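Local coordinates for protein dihydrodipicolinate synthase (PDB 3D0C) that probably works in lysine biosynthesis as a 4-hydroxy-tetrahydrodipicolinate synthase, a pyruvate-using lyase built on a TIM barrel, at residues Glu228-Glu231 against Lys237-Asp240; Trp242-Pro247 against Lys298-Gln303. The protein carries 1 engineered substitution. All blocks are in the same frame, centred on the assembly; numbering follows the deposited sequence.

Contact 1 (Glu228-Glu231 against Lys237-Asp240); sequences EALE and KIWD
Ala229 and Ile238 bring their helices close together, with only 5.3 Å between Ala229 CA and Ile238 CA, a backbone approach that a small residue on one side makes possible. The methyl of Ala229 points at the other helix and is met by two neighbours: Ile238 CG1 lies 3.7 Å from Ala229 CB, and the aliphatic root of Lys237 flanks the same methyl, with Lys237 CG 3.8 Å from Ala229 CB. The longer branch of Ile238 does most of the work. With CG1 anti to the carbonyl carbon (chi1 -69°), it runs past the Ala229 backbone until CD1 comes within 3.7 Å of Ala229 O. This is a helical hairpin, in which helix 220-232, following the last strand of the TIM barrel, turns back through a short connection into helix 235-257 of the C-terminal helical region. Beyond the alanine, Leu230 crosses Ile238 at roughly a right angle, and its CD2 rests against both branches of the isoleucine, 3.7 Å from Ile238 CD1 and 3.8 Å from Ile238 CG2. Cutting Ile238 back to an alanine would probably take from Leu230 CD2 its apolar partner on helix 235-257 and open a gap beside the Ala229 backbone. Helix 196-206 adjoins the same apolar patch, with Pro201 against Ile238 and Tyr204 against Leu230, while Asn234 OD1 accepts a hydrogen bond from the backbone N of Lys237.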
loop_
_atom_site.group_PDB
_atom_site.type_symbol
_atom_site.label_atom_id
_atom_site.label_comp_id
_atom_site.label_asym_id
_atom_site.label_seq_id
_atom_site.Cartn_x
_atom_site.Cartn_y
_atom_site.Cartn_z
ATOM N N GLU A 228 -13.363 -18.029 -24.443
ATOM C CA GLU A 228 -13.537 -18.758 -25.694
ATOM C C GLU A 228 -13.854 -17.811 -26.845
ATOM O O GLU A 228 -13.288 -17.935 -27.932
ATOM C CB GLU A 228 -14.646 -19.800 -25.572
ATOM C CG GLU A 228 -14.795 -20.641 -26.829
ATOM C CD GLU A 228 -15.693 -21.844 -26.628
ATOM O OE1 GLU A 228 -16.894 -21.652 -26.341
ATOM O OE2 GLU A 228 -15.192 -22.984 -26.759
ATOM N N ALA A 229 -14.755 -16.868 -26.600
ATOM C CA ALA A 229 -15.135 -15.900 -27.617
ATOM C C ALA A 229 -13.909 -15.130 -28.103
ATOM O O ALA A 229 -13.716 -14.960 -29.304
ATOM C CB ALA A 229 -16.176 -14.936 -27.059
ATOM N N LEU A 230 -13.090 -14.666 -27.164
ATOM C CA LEU A 230 -11.876 -13.920 -27.497
ATOM C C LEU A 230 -10.912 -14.747 -28.343
ATOM O O LEU A 230 -10.348 -14.259 -29.317
ATOM C CB LEU A 230 -11.158 -13.464 -26.218
ATOM C CG LEU A 230 -11.787 -12.336 -25.396
ATOM C CD1 LEU A 230 -10.984 -12.132 -24.113
ATOM C CD2 LEU A 230 -11.814 -11.056 -26.213
ATOM N N GLU A 231 -10.718 -16.004 -27.968
ATOM C CA GLU A 231 -9.805 -16.868 -28.701
ATOM C C GLU A 231 -10.332 -17.214 -30.092
ATOM O O GLU A 231 -9.554 -17.416 -31.022
ATOM C CB GLU A 231 -9.531 -18.142 -27.901
ATOM C CG GLU A 231 -9.026 -17.856 -26.496
ATOM C CD GLU A 231 -8.649 -19.108 -25.732
ATOM O OE1 GLU A 231 -9.419 -20.090 -25.787
ATOM O OE2 GLU A 231 -7.592 -19.099 -25.069
ATOM N N LYS A 237 -20.041 -12.282 -30.008
ATOM C CA LYS A 237 -20.151 -12.980 -28.737
ATOM C C LYS A 237 -19.294 -12.281 -27.671
ATOM O O LYS A 237 -19.687 -12.185 -26.505
ATOM C CB LYS A 237 -19.722 -14.442 -28.899
ATOM C CG LYS A 237 -19.902 -15.272 -27.638
ATOM C CD LYS A 237 -21.352 -15.253 -27.165
ATOM C CE LYS A 237 -21.515 -15.919 -25.803
ATOM N NZ LYS A 237 -21.139 -17.356 -25.820
ATOM N N ILE A 238 -18.127 -11.790 -28.077
ATOM C CA ILE A 238 -17.231 -11.095 -27.159
ATOM C C ILE A 238 -17.973 -9.949 -26.476
ATOM O O ILE A 238 -18.012 -9.852 -25.246
ATOM C CB ILE A 238 -16.012 -10.529 -27.910
ATOM C CG1 ILE A 238 -15.114 -11.673 -28.388
ATOM C CG2 ILE A 238 -15.251 -9.568 -27.013
ATOM C CD1 ILE A 238 -13.944 -11.228 -29.260
ATOM N N TRP A 239 -18.567 -9.083 -27.291
ATOM C CA TRP A 239 -19.319 -7.939 -26.793
ATOM C C TRP A 239 -20.550 -8.352 -25.982
ATOM O O TRP A 239 -20.894 -7.688 -25.009
ATOM C CB TRP A 239 -19.755 -7.045 -27.962
ATOM C CG TRP A 239 -18.624 -6.352 -28.666
ATOM C CD1 TRP A 239 -18.552 -6.050 -29.998
ATOM C CD2 TRP A 239 -17.417 -5.846 -28.075
ATOM N NE1 TRP A 239 -17.377 -5.388 -30.274
ATOM C CE2 TRP A 239 -16.663 -5.247 -29.111
ATOM C CE3 TRP A 239 -16.903 -5.833 -26.772
ATOM C CZ2 TRP A 239 -15.418 -4.651 -28.886
ATOM C CZ3 TRP A 239 -15.668 -5.240 -26.548
ATOM C CH2 TRP A 239 -14.941 -4.654 -27.600
ATOM N N ASP A 240 -21.224 -9.429 -26.378
ATOM C CA ASP A 240 -22.407 -9.878 -25.635
ATOM C C ASP A 240 -22.034 -10.363 -24.225
ATOM O O ASP A 240 -22.690 -9.995 -23.249
ATOM C CB ASP A 240 -23.125 -11.009 -26.386
ATOM C CG ASP A 240 -23.971 -10.505 -27.553
ATOM O OD1 ASP A 240 -24.228 -9.282 -27.661
ATOM O OD2 ASP A 240 -24.391 -11.349 -28.370
#

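Contact 2 (Trp242-Pro247 against Lys298-Gln303); sequences WEDVVP and KSWNTQ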
loop_
_atom_site.group_PDB
_atom_site.type_symbol
_atom_site.label_atom_id
_atom_site.label_comp_id
_atom_site.label_asym_id
_atom_site.label_seq_id
_atom_site.Cartn_x
_atom_site.Cartn_y
_atom_site.Cartn_z
ATOM N N TRP A 242 -19.357 -9.632 -22.616
ATOM C CA TRP A 242 -18.787 -8.444 -21.994
ATOM C C TRP A 242 -19.872 -7.593 -21.342
ATOM O O TRP A 242 -19.762 -7.229 -20.171
ATOM C CB TRP A 242 -18.043 -7.627 -23.058
ATOM C CG TRP A 242 -17.570 -6.282 -22.620
ATOM C CD1 TRP A 242 -16.520 -6.002 -21.792
ATOM C CD2 TRP A 242 -18.114 -5.021 -23.015
ATOM N NE1 TRP A 242 -16.375 -4.644 -21.651
ATOM C CE2 TRP A 242 -17.342 -4.017 -22.393
ATOM C CE3 TRP A 242 -19.181 -4.640 -23.839
ATOM C CZ2 TRP A 242 -17.603 -2.656 -22.569
ATOM C CZ3 TRP A 242 -19.440 -3.286 -24.013
ATOM C CH2 TRP A 242 -18.652 -2.312 -23.379
ATOM N N GLU A 243 -20.918 -7.272 -22.102
ATOM C CA GLU A 243 -22.024 -6.468 -21.581
ATOM C C GLU A 243 -22.700 -7.164 -20.409
ATOM O O GLU A 243 -23.236 -6.512 -19.508
ATOM C CB GLU A 243 -23.105 -6.249 -22.643
ATOM C CG GLU A 243 -22.635 -5.674 -23.948
ATOM C CD GLU A 243 -23.800 -5.407 -24.874
ATOM O OE1 GLU A 243 -24.611 -6.333 -25.091
ATOM O OE2 GLU A 243 -23.905 -4.273 -25.378
ATOM N N ASP A 244 -22.687 -8.492 -20.445
ATOM C CA ASP A 244 -23.323 -9.310 -19.418
ATOM C C ASP A 244 -22.592 -9.322 -18.075
ATOM O O ASP A 244 -23.232 -9.390 -17.025
ATOM C CB ASP A 244 -23.482 -10.747 -19.934
ATOM C CG ASP A 244 -24.339 -11.613 -19.018
ATOM O OD1 ASP A 244 -25.487 -11.216 -18.726
ATOM O OD2 ASP A 244 -23.868 -12.695 -18.600
ATOM N N VAL A 245 -21.264 -9.243 -18.099
ATOM C CA VAL A 245 -20.488 -9.276 -16.858
ATOM C C VAL A 245 -20.023 -7.916 -16.340
ATOM O O VAL A 245 -19.679 -7.779 -15.159
ATOM C CB VAL A 245 -19.250 -10.181 -17.004
ATOM C CG1 VAL A 245 -19.679 -11.594 -17.352
ATOM C CG2 VAL A 245 -18.314 -9.621 -18.066
ATOM N N VAL A 246 -20.012 -6.910 -17.210
ATOM C CA VAL A 246 -19.584 -5.572 -16.806
ATOM C C VAL A 246 -20.303 -5.070 -15.549
ATOM O O VAL A 246 -19.673 -4.489 -14.662
ATOM C CB VAL A 246 -19.774 -4.558 -17.957
ATOM C CG1 VAL A 246 -19.715 -3.133 -17.422
ATOM C CG2 VAL A 246 -18.673 -4.754 -19.000
ATOM N N PRO A 247 -21.627 -5.292 -15.449
ATOM C CA PRO A 247 -22.391 -4.843 -14.275
ATOM C C PRO A 247 -21.813 -5.363 -12.955
ATOM O O PRO A 247 -21.858 -4.676 -11.933
ATOM C CB PRO A 247 -23.790 -5.393 -14.547
ATOM C CG PRO A 247 -23.869 -5.351 -16.053
ATOM C CD PRO A 247 -22.523 -5.925 -16.436
ATOM N N LYS A 298 -30.618 -11.794 -9.959
ATOM C CA LYS A 298 -31.970 -12.137 -10.394
ATOM C C LYS A 298 -32.018 -12.104 -11.919
ATOM O O LYS A 298 -32.539 -13.022 -12.559
ATOM C CB LYS A 298 -32.984 -11.145 -9.825
ATOM C CG LYS A 298 -34.422 -11.513 -10.164
ATOM C CD LYS A 298 -34.724 -12.927 -9.666
ATOM C CE LYS A 298 -35.931 -13.539 -10.372
ATOM N NZ LYS A 298 -36.136 -14.973 -9.988
ATOM N N SER A 299 -31.474 -11.030 -12.487
ATOM C CA SER A 299 -31.417 -10.857 -13.934
ATOM C C SER A 299 -30.690 -12.030 -14.570
ATOM O O SER A 299 -31.194 -12.639 -15.513
ATOM C CB SER A 299 -30.687 -9.558 -14.292
ATOM O OG SER A 299 -30.380 -9.508 -15.679
ATOM N N TRP A 300 -29.502 -12.341 -14.051
ATOM C CA TRP A 300 -28.716 -13.447 -14.580
ATOM C C TRP A 300 -29.462 -14.763 -14.532
ATOM O O TRP A 300 -29.249 -15.633 -15.382
ATOM C CB TRP A 300 -27.379 -13.568 -13.838
ATOM C CG TRP A 300 -26.317 -12.644 -14.361
ATOM C CD1 TRP A 300 -26.263 -12.076 -15.598
ATOM C CD2 TRP A 300 -25.131 -12.228 -13.677
ATOM N NE1 TRP A 300 -25.116 -11.327 -15.731
ATOM C CE2 TRP A 300 -24.401 -11.406 -14.565
ATOM C CE3 TRP A 300 -24.611 -12.474 -12.402
ATOM C CZ2 TRP A 300 -23.174 -10.823 -14.214
ATOM C CZ3 TRP A 300 -23.390 -11.896 -12.053
ATOM C CH2 TRP A 300 -22.688 -11.081 -12.960
ATOM N N ASN A 301 -30.347 -14.905 -13.548
ATOM C CA ASN A 301 -31.137 -16.135 -13.410
ATOM C C ASN A 301 -32.168 -16.195 -14.518
ATOM O O ASN A 301 -32.370 -17.230 -15.145
ATOM C CB ASN A 301 -31.881 -16.159 -12.079
ATOM C CG ASN A 301 -32.545 -17.500 -11.816
ATOM O OD1 ASN A 301 -33.094 -17.730 -10.745
ATOM N ND2 ASN A 301 -32.486 -18.400 -12.801
ATOM N N THR A 302 -32.817 -15.052 -14.740
ATOM C CA THR A 302 -33.867 -14.905 -15.761
ATOM C C THR A 302 -33.351 -15.188 -17.156
ATOM O O THR A 302 -34.069 -15.741 -17.996
ATOM C CB THR A 302 -34.507 -13.466 -15.781
ATOM O OG1 THR A 302 -35.146 -13.194 -14.527
ATOM C CG2 THR A 302 -35.551 -13.353 -16.882
ATOM N N GLN A 303 -32.113 -14.770 -17.397
ATOM C CA GLN A 303 -31.439 -14.955 -18.672
ATOM C C GLN A 303 -31.296 -16.445 -18.951
ATOM O O GLN A 303 -31.568 -16.919 -20.061
ATOM C CB GLN A 303 -30.045 -14.311 -18.627
ATOM C CG GLN A 303 -29.236 -14.514 -19.916
ATOM C CD GLN A 303 -27.809 -14.005 -19.808
ATOM O OE1 GLN A 303 -27.582 -12.905 -19.295
ATOM N NE2 GLN A 303 -26.839 -14.799 -20.304
#
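Trp300 reaches Asp244 through its indole N-H, and hydrogen bonding directly links the two segments. Trp300 NE1 donates to the backbone O of Asp244 at 3.0 Å; that oxygen lies almost in the indole plane, but the N-H approaches from above the carbonyl plane and the bond is bent, at 135°. A second, weak bond runs from Trp300 NE1 to Asp244 OD1, also 3.0 Å, the carboxylate being well tilted from the ring. Asp244 CG stands anti to the backbone N (chi1 -171°), which brings the carboxylate round beside its own carbonyl, and the N-H faces two oxygens of one residue, the carboxylate one only weakly. Charge enters from outside the two segments, where Lys222 of helix 220-232 forms a salt bridge with Asp244 OD2 and a cation-pi contact with Trp300. Apolar contact is slight, Val245 CA touching the indole edge at Trp300 CZ2, 4.1 Å away, while Phe219 packs against the ring from outside. The helices run nearly antiparallel, at 153°, with axes 11.6 Å apart, bridged by the long indole. Helices 235-257 and 287-303 are thus joined within the helical C-terminal region that follows the TIM barrel in the DapA family.

Overall arrangement
Helix 235-257 shows how one long helix can meet different neighbours by different chemistry. Its early turns close contact 1 against the helix just before it in the chain, and the turns that follow open contact 2 against the last helix, the two centres lying 15 Å apart. Each contact is partly buried, mixing covered and exposed residues, and each buries about 180 Å². Contact 1 spends that area on aliphatic groups at close backbone range; contact 2 spans a wider separation with a polar bridge. Helix 220-232 has a part in both, forming one side of contact 1 and lending Lys222 to contact 2. Both lie away from the predicted active-site residues.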